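Local coordinates for protein vestitone reductase (Medicago sativa, PDB 2P4H) that catalyses the stereospecific, NADPH-dependent reduction of (3R)-vestitone, the penultimate step in the biosynthesis of the plant defence compound medicarpin, at residues 1-6 / 25-30; 142-147 / 163-168; 191-196 / 316-321; 218-223 / 279-284; 224-229 / 301-306. All blocks are in the same frame, centred on the assembly; numbering follows the deposited sequence.

Contact 1 (1-6 / 25-30); sequences KGRVCV and GYSVNT
Arg3 to Val6 and Ser27 to Thr30 pair as neighbouring parallel strands of the Rossmann sheet, joined by helix 12-23 in a right-handed beta-alpha-beta crossover. Bonds alternate along the ladder: Ser27 N gives to Gly2 O, Val4 N to Ser27 O, Asn29 N to Val4 O, and Val6 N to Asn29 O at 2.8 Å. Thr30 adds a side-chain rung, its OG1 donating to Val6 O at 2.8 Å; the hydroxyl gets there by standing opposite its own backbone N (chi1 -170°). On the face that carries Arg3, Cys5, Ser27 and Asn29, the Arg3 chain bends at its third torsion, and NE donates to Ser27 OG at 3.2 Å with the hydroxyl in the guanidinium plane. On the other face Leu21 of helix 12-23 packs on Val4, Val6 and Val28, and Val6 CG2 meets Val28 CG1 at 4.1 Å. Farther out, Thr30 lies beside Gly9 of the predicted NADP-binding glycine-rich loop. At the other end, Gly25 closes helix 12-23 in a Schellman motif and takes a bond from Lys1 N. Next to it Tyr26 bonds through OH to Glu239, and its CD2 touches Val4 CG2 at 3.7 Å. Lys1 CB stands over the middle of that ring, a CH-pi contact 3.8 Å from the Tyr26 centroid and 11° off the ring normal.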
# COMPACT_ATOMS: atom_id res chain seq x y z
N LYS A 1 1.19 23.47 -3.89
CA LYS A 1 1.97 22.75 -4.94
C LYS A 1 1.05 22.08 -5.95
O LYS A 1 1.50 21.44 -6.90
CB LYS A 1 2.87 21.71 -4.29
CG LYS A 1 3.86 22.30 -3.30
CD LYS A 1 4.71 21.22 -2.66
CE LYS A 1 5.70 21.83 -1.69
NZ LYS A 1 6.53 20.79 -1.01
N GLY A 2 -0.26 22.24 -5.75
CA GLY A 2 -1.21 21.64 -6.66
C GLY A 2 -2.20 20.74 -5.95
O GLY A 2 -2.06 20.45 -4.76
N ARG A 3 -3.21 20.28 -6.69
CA ARG A 3 -4.24 19.42 -6.13
C ARG A 3 -4.04 17.97 -6.56
O ARG A 3 -3.76 17.68 -7.72
CB ARG A 3 -5.62 19.92 -6.56
CG ARG A 3 -6.78 19.22 -5.88
CD ARG A 3 -8.03 20.07 -5.96
NE ARG A 3 -7.83 21.36 -5.30
CZ ARG A 3 -8.72 22.35 -5.30
NH1 ARG A 3 -9.88 22.21 -5.93
NH2 ARG A 3 -8.45 23.48 -4.67
N VAL A 4 -4.19 17.06 -5.61
CA VAL A 4 -4.05 15.63 -5.89
C VAL A 4 -5.31 14.89 -5.47
O VAL A 4 -5.85 15.13 -4.39
CB VAL A 4 -2.84 15.03 -5.12
CG1 VAL A 4 -2.76 13.53 -5.36
CG2 VAL A 4 -1.55 15.70 -5.58
N CYS A 5 -5.79 14.01 -6.34
CA CYS A 5 -6.98 13.22 -6.03
C CYS A 5 -6.54 11.87 -5.47
O CYS A 5 -5.79 11.15 -6.13
CB CYS A 5 -7.84 13.01 -7.27
SG CYS A 5 -9.36 12.07 -6.95
N VAL A 6 -7.01 11.55 -4.28
CA VAL A 6 -6.68 10.30 -3.61
C VAL A 6 -7.94 9.45 -3.41
O VAL A 6 -8.89 9.90 -2.78
CB VAL A 6 -6.08 10.56 -2.20
CG1 VAL A 6 -5.71 9.24 -1.54
CG2 VAL A 6 -4.86 11.46 -2.30
N GLY A 25 2.14 20.78 1.61
CA GLY A 25 1.68 21.90 0.80
C GLY A 25 0.71 21.65 -0.34
O GLY A 25 0.41 22.57 -1.10
N TYR A 26 0.20 20.43 -0.47
CA TYR A 26 -0.75 20.13 -1.53
C TYR A 26 -2.19 20.27 -1.05
O TYR A 26 -2.46 20.27 0.15
CB TYR A 26 -0.58 18.69 -2.04
CG TYR A 26 0.67 18.41 -2.82
CD1 TYR A 26 1.87 18.11 -2.18
CD2 TYR A 26 0.65 18.41 -4.22
CE1 TYR A 26 3.02 17.82 -2.91
CE2 TYR A 26 1.79 18.12 -4.95
CZ TYR A 26 2.97 17.82 -4.30
OH TYR A 26 4.09 17.52 -5.04
N SER A 27 -3.10 20.41 -2.01
CA SER A 27 -4.52 20.46 -1.70
C SER A 27 -4.97 19.04 -2.07
O SER A 27 -4.31 18.38 -2.88
CB SER A 27 -5.25 21.52 -2.53
OG SER A 27 -4.99 21.39 -3.92
N VAL A 28 -6.08 18.58 -1.50
CA VAL A 28 -6.52 17.21 -1.76
C VAL A 28 -8.00 17.00 -2.04
O VAL A 28 -8.86 17.54 -1.35
CB VAL A 28 -6.14 16.30 -0.57
CG1 VAL A 28 -6.58 14.87 -0.82
CG2 VAL A 28 -4.65 16.38 -0.31
N ASN A 29 -8.28 16.20 -3.07
CA ASN A 29 -9.64 15.81 -3.43
C ASN A 29 -9.63 14.33 -3.07
O ASN A 29 -8.65 13.64 -3.33
CB ASN A 29 -9.89 15.94 -4.93
CG ASN A 29 -10.16 17.36 -5.37
OD1 ASN A 29 -10.28 17.64 -6.57
ND2 ASN A 29 -10.29 18.27 -4.41
N THR A 30 -10.71 13.84 -2.47
CA THR A 30 -10.73 12.43 -2.12
C THR A 30 -12.10 11.79 -2.28
O THR A 30 -13.14 12.46 -2.17
CB THR A 30 -10.24 12.20 -0.66
OG1 THR A 30 -10.06 10.80 -0.42
CG2 THR A 30 -11.25 12.75 0.35
O HOH W 1 -2.91 23.58 -4.06

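Contact 2 (142-147 / 163-168); sequences SDWSDV and SKTLAE
Trp144 brings the six-membered half of its indole up to Glu168, with CH2 of the tryptophan 3.6 Å from CD of the glutamate. The ring gets there with CG turned away from the carbonyl carbon of Trp144 (chi1 -77°). Glu168 reaches out extended; its CB lies at the ring's edge, in the indole plane, while the carboxylate is turned 47° against that plane. Both carboxylate oxygens are engaged beyond the tryptophan, OE1 by Ser124 and OE2 by Arg246 and Thr184, which should fix the group's rotation. Glu168 and Thr165 belong to helix 158-177, where Tyr160, an NADP-binding residue by similarity, and Lys164 have the spacing of the YxxxK motif of short-chain dehydrogenases. One turn before Glu168, Thr165 splits its two branches. Its OG1 is bonded to Ala161 O within the helix and comes 3.5 Å from Ser145 CB. Its methyl touches two side chains: Thr165 CG2 is 3.9 Å from Trp144 CE3 and 3.8 Å from Val147 CG2. The same Val147 methyl meets Leu166 CD2 at 3.9 Å, those two side chains crossing at about a right angle. Ser145 OG is bonded to Ser127 O and Phe131 N.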
# COMPACT_ATOMS: atom_id res chain seq x y z
N SER A 142 10.17 -7.51 -12.79
CA SER A 142 9.87 -8.37 -13.94
C SER A 142 9.06 -9.59 -13.51
O SER A 142 8.54 -10.33 -14.35
CB SER A 142 11.17 -8.85 -14.61
OG SER A 142 11.86 -9.78 -13.79
N ASP A 143 8.94 -9.79 -12.20
CA ASP A 143 8.20 -10.94 -11.68
C ASP A 143 6.72 -10.68 -11.49
O ASP A 143 6.31 -9.59 -11.08
CB ASP A 143 8.82 -11.39 -10.35
CG ASP A 143 10.22 -11.94 -10.53
OD1 ASP A 143 10.35 -12.98 -11.21
OD2 ASP A 143 11.18 -11.34 -10.00
N TRP A 144 5.92 -11.70 -11.79
CA TRP A 144 4.46 -11.63 -11.67
C TRP A 144 3.89 -12.91 -11.11
O TRP A 144 4.40 -14.00 -11.38
CB TRP A 144 3.80 -11.42 -13.04
CG TRP A 144 3.87 -10.04 -13.59
CD1 TRP A 144 4.75 -9.57 -14.52
CD2 TRP A 144 2.99 -8.96 -13.27
NE1 TRP A 144 4.47 -8.26 -14.81
CE2 TRP A 144 3.40 -7.86 -14.06
CE3 TRP A 144 1.90 -8.81 -12.40
CZ2 TRP A 144 2.75 -6.62 -14.01
CZ3 TRP A 144 1.26 -7.58 -12.35
CH2 TRP A 144 1.68 -6.50 -13.15
N SER A 145 2.81 -12.79 -10.33
CA SER A 145 2.14 -13.96 -9.80
C SER A 145 1.45 -14.65 -10.98
O SER A 145 1.11 -14.00 -11.98
CB SER A 145 1.10 -13.56 -8.76
OG SER A 145 1.72 -13.18 -7.55
N ASP A 146 1.27 -15.96 -10.87
CA ASP A 146 0.63 -16.77 -11.91
C ASP A 146 -0.84 -16.95 -11.55
O ASP A 146 -1.18 -17.71 -10.65
CB ASP A 146 1.33 -18.14 -11.97
CG ASP A 146 0.88 -18.98 -13.15
OD1 ASP A 146 -0.32 -19.00 -13.46
OD2 ASP A 146 1.75 -19.63 -13.77
N VAL A 147 -1.72 -16.25 -12.27
CA VAL A 147 -3.15 -16.33 -12.00
C VAL A 147 -3.74 -17.73 -12.20
O VAL A 147 -4.59 -18.16 -11.42
CB VAL A 147 -3.93 -15.32 -12.88
CG1 VAL A 147 -5.43 -15.50 -12.70
CG2 VAL A 147 -3.53 -13.90 -12.51
N SER A 163 -6.90 -10.85 -7.69
CA SER A 163 -7.44 -9.50 -7.85
C SER A 163 -6.33 -8.48 -8.10
O SER A 163 -6.39 -7.71 -9.06
CB SER A 163 -8.24 -9.11 -6.61
OG SER A 163 -8.83 -7.82 -6.77
N LYS A 164 -5.33 -8.48 -7.23
CA LYS A 164 -4.22 -7.54 -7.34
C LYS A 164 -3.42 -7.71 -8.63
O LYS A 164 -3.03 -6.74 -9.27
CB LYS A 164 -3.28 -7.69 -6.14
CG LYS A 164 -3.92 -7.55 -4.77
CD LYS A 164 -4.38 -6.13 -4.47
CE LYS A 164 -5.73 -5.83 -5.09
NZ LYS A 164 -6.27 -4.52 -4.64
N THR A 165 -3.17 -8.96 -9.01
CA THR A 165 -2.40 -9.24 -10.22
C THR A 165 -3.13 -8.75 -11.47
O THR A 165 -2.56 -8.04 -12.30
CB THR A 165 -2.11 -10.75 -10.35
OG1 THR A 165 -1.43 -11.20 -9.17
CG2 THR A 165 -1.24 -11.02 -11.56
N LEU A 166 -4.40 -9.12 -11.59
CA LEU A 166 -5.19 -8.71 -12.75
C LEU A 166 -5.36 -7.19 -12.80
O LEU A 166 -5.28 -6.59 -13.87
CB LEU A 166 -6.57 -9.37 -12.73
CG LEU A 166 -6.57 -10.90 -12.88
CD1 LEU A 166 -8.00 -11.40 -12.84
CD2 LEU A 166 -5.91 -11.28 -14.20
N ALA A 167 -5.58 -6.58 -11.64
CA ALA A 167 -5.77 -5.14 -11.59
C ALA A 167 -4.53 -4.38 -12.03
O ALA A 167 -4.61 -3.46 -12.84
CB ALA A 167 -6.17 -4.71 -10.19
N GLU A 168 -3.37 -4.75 -11.49
CA GLU A 168 -2.15 -4.04 -11.86
C GLU A 168 -1.83 -4.21 -13.34
O GLU A 168 -1.42 -3.25 -14.00
CB GLU A 168 -0.95 -4.51 -11.04
CG GLU A 168 0.20 -3.50 -11.10
CD GLU A 168 1.52 -4.00 -10.55
OE1 GLU A 168 1.52 -4.97 -9.76
OE2 GLU A 168 2.55 -3.39 -10.89

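Contact 3 (191-196 / 316-321); sequences VGRFVC and CKEKGY
Arg193 and Glu318 supply the charged part of this contact, a two-pronged salt bridge in which the guanidinium meets the carboxylate end-on. NH2 of Arg193 donates to Glu318 OE1 at 2.8 Å, almost straight (174°) and on the syn side of that oxygen. NH1 of Arg193 reaches Glu318 OE2 at 3.2 Å, from above the carboxylate plane; the two flat groups are turned 31° against each other. A bend at the third torsion of Arg193 swings the guanidinium toward the helix. An alanine here would remove both donors and is likely to leave the Glu318 carboxylate without its charged mate and able to turn.

The apolar part centres on the Phe194 ring. Cys316 SG lies at its edge, 4.1 Å from Phe194 CE2, a sulfur-aromatic contact. Tyr321 also comes in at the edge, its CD2 4.0 Å from Phe194 CZ. The aliphatic chain of Lys319 slides past in the opposite direction, with CD 3.5 Å from Phe194 CE1.

Water makes the remaining links. One molecule donates to Val195 O and accepts from Lys319 NZ; another donates to Cys196 O and lies 3.1 Å from Tyr321 OH.

Phe194 also packs on Phe12 of helix 12-23, a predicted NADP-binding residue, so the loop after strand 189-191 touches both helix 12-23 of the Rossmann domain and helix 305-319. The latter helix ends in a Schellman motif at Gly320, closed by Tyr321 N bonding to Cys316 O at 2.8 Å.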
# COMPACT_ATOMS: atom_id res chain seq x y z
N VAL A 191 3.58 -0.64 7.40
CA VAL A 191 3.52 -0.48 8.85
C VAL A 191 3.99 0.89 9.34
O VAL A 191 4.89 1.49 8.76
CB VAL A 191 4.40 -1.58 9.52
CG1 VAL A 191 4.38 -1.46 11.03
CG2 VAL A 191 3.93 -2.96 9.07
N GLY A 192 3.37 1.38 10.41
CA GLY A 192 3.74 2.66 10.99
C GLY A 192 2.59 3.21 11.82
O GLY A 192 1.77 2.44 12.32
N ARG A 193 2.56 4.52 12.01
CA ARG A 193 1.45 5.12 12.74
C ARG A 193 0.28 5.13 11.77
O ARG A 193 0.45 4.92 10.57
CB ARG A 193 1.76 6.56 13.16
CG ARG A 193 2.88 6.73 14.17
CD ARG A 193 2.93 8.18 14.64
NE ARG A 193 1.66 8.58 15.25
CZ ARG A 193 1.33 8.34 16.52
NH1 ARG A 193 2.17 7.70 17.32
NH2 ARG A 193 0.14 8.71 16.97
N PHE A 194 -0.92 5.36 12.29
CA PHE A 194 -2.11 5.42 11.45
C PHE A 194 -3.15 6.34 12.07
O PHE A 194 -3.16 6.55 13.28
CB PHE A 194 -2.69 4.01 11.25
CG PHE A 194 -2.97 3.26 12.53
CD1 PHE A 194 -4.23 3.32 13.13
CD2 PHE A 194 -1.98 2.48 13.12
CE1 PHE A 194 -4.50 2.60 14.29
CE2 PHE A 194 -2.24 1.76 14.29
CZ PHE A 194 -3.50 1.82 14.88
N VAL A 195 -4.01 6.90 11.23
CA VAL A 195 -5.06 7.80 11.71
C VAL A 195 -6.46 7.23 11.48
O VAL A 195 -7.44 7.80 11.95
CB VAL A 195 -4.97 9.20 11.06
CG1 VAL A 195 -3.68 9.89 11.47
CG2 VAL A 195 -5.08 9.09 9.54
N CYS A 196 -6.54 6.11 10.76
CA CYS A 196 -7.84 5.49 10.49
C CYS A 196 -8.45 4.91 11.76
O CYS A 196 -7.74 4.58 12.72
CB CYS A 196 -7.69 4.41 9.41
SG CYS A 196 -6.37 3.22 9.69
N CYS A 316 -0.43 2.09 18.47
CA CYS A 316 -1.33 1.07 19.01
C CYS A 316 -1.57 1.29 20.50
O CYS A 316 -2.69 1.12 20.98
CB CYS A 316 -0.75 -0.33 18.78
SG CYS A 316 -0.96 -0.92 17.09
N LYS A 317 -0.53 1.66 21.23
CA LYS A 317 -0.66 1.91 22.67
C LYS A 317 -1.60 3.08 22.92
O LYS A 317 -2.48 3.02 23.78
CB LYS A 317 0.71 2.20 23.28
CG LYS A 317 1.61 0.98 23.37
CD LYS A 317 3.05 1.36 23.65
CE LYS A 317 3.20 2.11 24.97
NZ LYS A 317 4.62 2.53 25.18
N GLU A 318 -1.42 4.15 22.15
CA GLU A 318 -2.25 5.35 22.29
C GLU A 318 -3.72 5.07 22.02
O GLU A 318 -4.60 5.61 22.69
CB GLU A 318 -1.77 6.42 21.31
CG GLU A 318 -0.41 7.02 21.61
CD GLU A 318 0.13 7.84 20.45
OE1 GLU A 318 -0.69 8.34 19.64
OE2 GLU A 318 1.36 7.99 20.36
N LYS A 319 -3.98 4.21 21.03
CA LYS A 319 -5.34 3.90 20.64
C LYS A 319 -5.99 2.70 21.32
O LYS A 319 -7.15 2.37 21.04
CB LYS A 319 -5.39 3.75 19.11
CG LYS A 319 -5.05 5.04 18.39
CD LYS A 319 -5.17 4.91 16.88
CE LYS A 319 -4.87 6.22 16.18
NZ LYS A 319 -5.84 7.29 16.54
N GLY A 320 -5.26 2.05 22.22
CA GLY A 320 -5.82 0.93 22.96
C GLY A 320 -5.74 -0.45 22.34
O GLY A 320 -6.42 -1.37 22.80
N TYR A 321 -4.92 -0.62 21.31
CA TYR A 321 -4.77 -1.92 20.68
C TYR A 321 -3.63 -2.69 21.34
O TYR A 321 -3.48 -3.89 21.14
CB TYR A 321 -4.52 -1.76 19.18
CG TYR A 321 -5.66 -1.07 18.47
CD1 TYR A 321 -6.92 -1.66 18.40
CD2 TYR A 321 -5.49 0.19 17.89
CE1 TYR A 321 -7.99 -1.02 17.77
CE2 TYR A 321 -6.54 0.84 17.26
CZ TYR A 321 -7.79 0.24 17.20
OH TYR A 321 -8.83 0.90 16.59
O HOH W 2 -6.73 9.34 14.25
O HOH W 3 -7.82 3.46 15.21

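Contact 4 (218-223 / 279-284); sequences GVTRFH and KEIKGA
Thr220 turns its methyl toward Ile281 and its hydroxyl toward the backbone of Gly283 and Ala284, so the two branches do different work. CG2 of Thr220 meets CG1 of Ile281 at 4.0 Å and lies 3.7 Å from Gly283 CA. Thr220 OG1 sits between the backbone N and the carbonyl carbon of its own residue (chi1 49°), 2.9 Å from a water that in turn donates to Ile281 O. A valine in its place would have no hydroxyl for that water, and the bridge to the Ile281 carbonyl would probably be lost.

Gly283 passes very close to Thr220: it has no CB, and the place one would take is filled by Gly218 O and the threonine methyl, so the glycine allows the two backbones to approach. Ala284 then pairs with the chain around Val219. Its N donates to Gly218 O at 2.9 Å, and its O accepts from Thr220 N at 2.8 Å, from above the carbonyl plane. A second, weak bond comes to Ala284 O from Arg221 N, where the chain turns a corner. Val219 directs CG1 to within 3.6 Å of Ala284 O, and the same methyl stands over the centre of the Phe222 ring. The Arg221 side chain leads away and bonds through NE to Leu286 O.

The exchange between Gly218, Thr220 and Ala284 makes Val219 and Ala284 a parallel beta bridge, part of the pairing of short strand 284-285 with the start of strand 219-226 in the small mixed sheet, at a point on the surface, apart from the large Rossmann sheet.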
# COMPACT_ATOMS: atom_id res chain seq x y z
N GLY A 218 1.83 -17.07 11.00
CA GLY A 218 1.67 -17.62 9.67
C GLY A 218 2.92 -17.28 8.89
O GLY A 218 3.72 -18.15 8.55
N VAL A 219 3.10 -15.99 8.61
CA VAL A 219 4.27 -15.51 7.89
C VAL A 219 5.48 -15.52 8.84
O VAL A 219 5.38 -15.06 9.98
CB VAL A 219 4.04 -14.08 7.38
CG1 VAL A 219 5.34 -13.47 6.86
CG2 VAL A 219 2.99 -14.09 6.27
N THR A 220 6.60 -16.07 8.37
CA THR A 220 7.81 -16.13 9.18
C THR A 220 8.97 -15.30 8.64
O THR A 220 10.05 -15.27 9.22
CB THR A 220 8.25 -17.59 9.40
OG1 THR A 220 8.26 -18.28 8.15
CG2 THR A 220 7.28 -18.28 10.37
N ARG A 221 8.75 -14.64 7.50
CA ARG A 221 9.73 -13.71 6.94
C ARG A 221 8.86 -12.69 6.22
O ARG A 221 8.15 -13.02 5.27
CB ARG A 221 10.72 -14.35 5.97
CG ARG A 221 11.81 -13.35 5.55
CD ARG A 221 12.93 -14.01 4.78
NE ARG A 221 12.45 -14.54 3.51
CZ ARG A 221 13.05 -15.52 2.84
NH1 ARG A 221 14.15 -16.08 3.32
NH2 ARG A 221 12.54 -15.94 1.69
N PHE A 222 8.93 -11.46 6.70
CA PHE A 222 8.10 -10.37 6.20
C PHE A 222 8.79 -9.33 5.31
O PHE A 222 9.83 -8.80 5.70
CB PHE A 222 7.54 -9.56 7.38
CG PHE A 222 6.72 -10.35 8.37
CD1 PHE A 222 5.34 -10.18 8.43
CD2 PHE A 222 7.33 -11.21 9.28
CE1 PHE A 222 4.57 -10.84 9.38
CE2 PHE A 222 6.56 -11.89 10.24
CZ PHE A 222 5.18 -11.70 10.29
N HIS A 223 8.22 -9.05 4.14
CA HIS A 223 8.75 -7.94 3.35
C HIS A 223 7.94 -6.78 3.94
O HIS A 223 6.72 -6.90 4.15
CB HIS A 223 8.58 -8.10 1.82
CG HIS A 223 7.34 -8.83 1.37
ND1 HIS A 223 7.39 -9.79 0.37
CD2 HIS A 223 6.03 -8.66 1.66
CE1 HIS A 223 6.16 -10.17 0.07
NE2 HIS A 223 5.32 -9.51 0.84
N LYS A 279 12.50 -21.74 17.21
CA LYS A 279 13.26 -22.74 16.47
C LYS A 279 12.36 -23.69 15.70
O LYS A 279 11.37 -24.19 16.24
CB LYS A 279 14.17 -23.53 17.41
CG LYS A 279 15.48 -22.83 17.72
CD LYS A 279 16.35 -23.67 18.65
CE LYS A 279 17.74 -23.07 18.77
NZ LYS A 279 17.70 -21.64 19.18
N GLU A 280 12.70 -23.94 14.44
CA GLU A 280 11.93 -24.84 13.59
C GLU A 280 10.50 -24.35 13.38
O GLU A 280 9.62 -25.13 13.00
CB GLU A 280 11.90 -26.25 14.18
CG GLU A 280 13.26 -26.92 14.28
CD GLU A 280 13.16 -28.35 14.79
OE1 GLU A 280 12.49 -29.17 14.13
OE2 GLU A 280 13.76 -28.65 15.84
N ILE A 281 10.26 -23.06 13.63
CA ILE A 281 8.93 -22.49 13.46
C ILE A 281 8.52 -22.66 12.00
O ILE A 281 9.28 -22.35 11.09
CB ILE A 281 8.91 -20.98 13.83
CG1 ILE A 281 7.48 -20.45 13.77
CG2 ILE A 281 9.82 -20.19 12.90
CD1 ILE A 281 6.57 -21.00 14.85
N LYS A 282 7.30 -23.15 11.79
CA LYS A 282 6.79 -23.35 10.44
C LYS A 282 6.00 -22.14 9.97
O LYS A 282 5.25 -21.54 10.75
CB LYS A 282 5.90 -24.60 10.39
CG LYS A 282 6.62 -25.89 10.75
CD LYS A 282 7.75 -26.19 9.77
CE LYS A 282 8.40 -27.53 10.08
NZ LYS A 282 8.97 -27.57 11.45
N GLY A 283 6.16 -21.78 8.70
CA GLY A 283 5.44 -20.64 8.18
C GLY A 283 5.88 -20.25 6.78
O GLY A 283 6.72 -20.91 6.17
N ALA A 284 5.30 -19.16 6.29
CA ALA A 284 5.61 -18.66 4.96
C ALA A 284 6.76 -17.66 4.99
O ALA A 284 6.67 -16.62 5.65
CB ALA A 284 4.37 -18.01 4.36
O HOH W 4 9.48 -20.85 8.71

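Contact 5 (224-229 / 301-306); sequences MVHVDD and FKYTIE
Asp228 OD2 takes two hydrogen bonds: Tyr303 OH donates to it at 2.5 Å, on the anti side of the carboxylate, and a water donates at 2.6 Å. That water also accepts from Lys302 NZ. The other oxygen, OD1, is bonded to Trp16 NE1. The carboxylate of the next residue, Asp229, receives two successive backbone N-H groups, Lys302 N on OD1 at 2.8 Å and Tyr303 N on OD2 at 3.1 Å, both on the syn side; OD1 also forms a salt bridge with Arg232. The Tyr303 ring stacks face to face on the His226 imidazole, centroids 3.9 Å apart and planes 17° from parallel, while Lys302 CG lies over the opposite face. With chi1 of His226 at -169°, CG is anti to N, which brings the imidazole against the face of the tyrosine. Phe301 offers its edge to Asp229 OD2 and, through CE2, touches Val225 CG2 at 4.1 Å.

His226 is also the N-cap of helix 227-239: its ND1 accepts from Asp228 N at 2.9 Å, in the ring plane, and its NE2 is bonded to Asp311. Because ND1 is an acceptor, the proton is probably on NE2, and the imidazole stacked on Tyr303 is likely to be neutral.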
# COMPACT_ATOMS: atom_id res chain seq x y z
N MET A 224 8.61 -5.66 4.23
CA MET A 224 7.95 -4.53 4.89
C MET A 224 8.41 -3.16 4.43
O MET A 224 9.46 -3.02 3.80
CB MET A 224 8.20 -4.63 6.41
CG MET A 224 8.00 -6.03 7.00
SD MET A 224 8.36 -6.11 8.78
CE MET A 224 6.87 -5.37 9.42
N VAL A 225 7.62 -2.14 4.77
CA VAL A 225 7.92 -0.75 4.45
C VAL A 225 7.20 0.16 5.44
O VAL A 225 6.14 -0.20 5.95
CB VAL A 225 7.48 -0.37 3.00
CG1 VAL A 225 5.96 -0.41 2.88
CG2 VAL A 225 8.01 1.01 2.63
N HIS A 226 7.80 1.31 5.74
CA HIS A 226 7.19 2.28 6.65
C HIS A 226 6.13 3.04 5.85
O HIS A 226 6.40 3.50 4.74
CB HIS A 226 8.25 3.25 7.18
CG HIS A 226 7.79 4.11 8.31
ND1 HIS A 226 6.75 5.00 8.19
CD2 HIS A 226 8.22 4.20 9.59
CE1 HIS A 226 6.57 5.62 9.35
NE2 HIS A 226 7.45 5.15 10.21
N VAL A 227 4.93 3.16 6.41
CA VAL A 227 3.85 3.85 5.72
C VAL A 227 4.21 5.27 5.27
O VAL A 227 3.78 5.71 4.20
CB VAL A 227 2.56 3.89 6.59
CG1 VAL A 227 2.75 4.80 7.79
CG2 VAL A 227 1.38 4.36 5.75
N ASP A 228 5.00 6.00 6.06
CA ASP A 228 5.34 7.35 5.64
C ASP A 228 6.33 7.35 4.48
O ASP A 228 6.38 8.31 3.70
CB ASP A 228 5.88 8.18 6.81
CG ASP A 228 5.82 9.67 6.52
OD1 ASP A 228 4.74 10.15 6.13
OD2 ASP A 228 6.85 10.36 6.68
N ASP A 229 7.13 6.29 4.35
CA ASP A 229 8.03 6.24 3.21
C ASP A 229 7.18 5.96 1.96
O ASP A 229 7.53 6.38 0.86
CB ASP A 229 9.11 5.16 3.38
CG ASP A 229 10.37 5.71 4.04
OD1 ASP A 229 10.71 6.88 3.77
OD2 ASP A 229 11.02 4.97 4.80
N PHE A 301 14.88 6.38 1.19
CA PHE A 301 14.01 6.01 2.30
C PHE A 301 14.45 6.76 3.55
O PHE A 301 15.65 6.90 3.82
CB PHE A 301 14.05 4.50 2.54
CG PHE A 301 13.28 3.72 1.53
CD1 PHE A 301 13.85 3.38 0.30
CD2 PHE A 301 11.95 3.38 1.76
CE1 PHE A 301 13.11 2.72 -0.67
CE2 PHE A 301 11.20 2.72 0.79
CZ PHE A 301 11.77 2.39 -0.42
N LYS A 302 13.47 7.24 4.30
CA LYS A 302 13.72 8.02 5.51
C LYS A 302 13.72 7.23 6.81
O LYS A 302 14.44 7.58 7.76
CB LYS A 302 12.68 9.14 5.59
CG LYS A 302 12.70 9.96 6.88
CD LYS A 302 11.65 11.06 6.83
CE LYS A 302 11.62 11.85 8.13
NZ LYS A 302 10.61 12.95 8.08
N TYR A 303 12.94 6.16 6.86
CA TYR A 303 12.81 5.38 8.09
C TYR A 303 13.52 4.04 8.16
O TYR A 303 13.72 3.37 7.15
CB TYR A 303 11.32 5.17 8.37
CG TYR A 303 10.56 6.47 8.43
CD1 TYR A 303 10.53 7.23 9.60
CD2 TYR A 303 9.90 6.97 7.30
CE1 TYR A 303 9.86 8.44 9.65
CE2 TYR A 303 9.22 8.19 7.34
CZ TYR A 303 9.21 8.92 8.52
OH TYR A 303 8.54 10.12 8.57
N THR A 304 13.88 3.65 9.38
CA THR A 304 14.55 2.39 9.63
C THR A 304 13.51 1.37 10.10
O THR A 304 12.36 1.73 10.39
CB THR A 304 15.59 2.53 10.75
OG1 THR A 304 14.92 2.88 11.97
CG2 THR A 304 16.61 3.60 10.41
N ILE A 305 13.92 0.12 10.18
CA ILE A 305 13.04 -0.94 10.66
C ILE A 305 12.61 -0.61 12.09
O ILE A 305 11.45 -0.80 12.46
CB ILE A 305 13.75 -2.31 10.63
CG1 ILE A 305 13.94 -2.77 9.18
CG2 ILE A 305 12.94 -3.34 11.41
CD1 ILE A 305 14.74 -4.06 9.03
N GLU A 306 13.54 -0.09 12.89
CA GLU A 306 13.21 0.26 14.27
C GLU A 306 12.15 1.37 14.31
O GLU A 306 11.23 1.31 15.13
CB GLU A 306 14.48 0.69 15.02
CG GLU A 306 15.49 -0.44 15.19
CD GLU A 306 16.58 -0.46 14.12
OE1 GLU A 306 16.26 -0.31 12.92
OE2 GLU A 306 17.76 -0.64 14.48
O HOH W 5 7.92 12.77 6.63

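Contact 1 is strand pairing within the large Rossmann sheet, and contact 2 lays a loop against helix 158-177; these two, like contacts 3 and 5, are partly buried. Contact 4 is the surface member, a short backbone bridge about 40 Å, centre to centre, from contact 1. Contacts 3 and 5 share helix 305-319, one at its end and one at its start, and touch through two probable backbone bonds of Val191, with Val225 and Val227. Contacts 4 and 5 follow each other along strand 219-226. Chemistry changes with place: backbone ladder in contact 1, van der Waals packing without cross-bonds in contact 2, and carboxylates meeting arginine, tyrosine or backbone N-H in contacts 3 and 5.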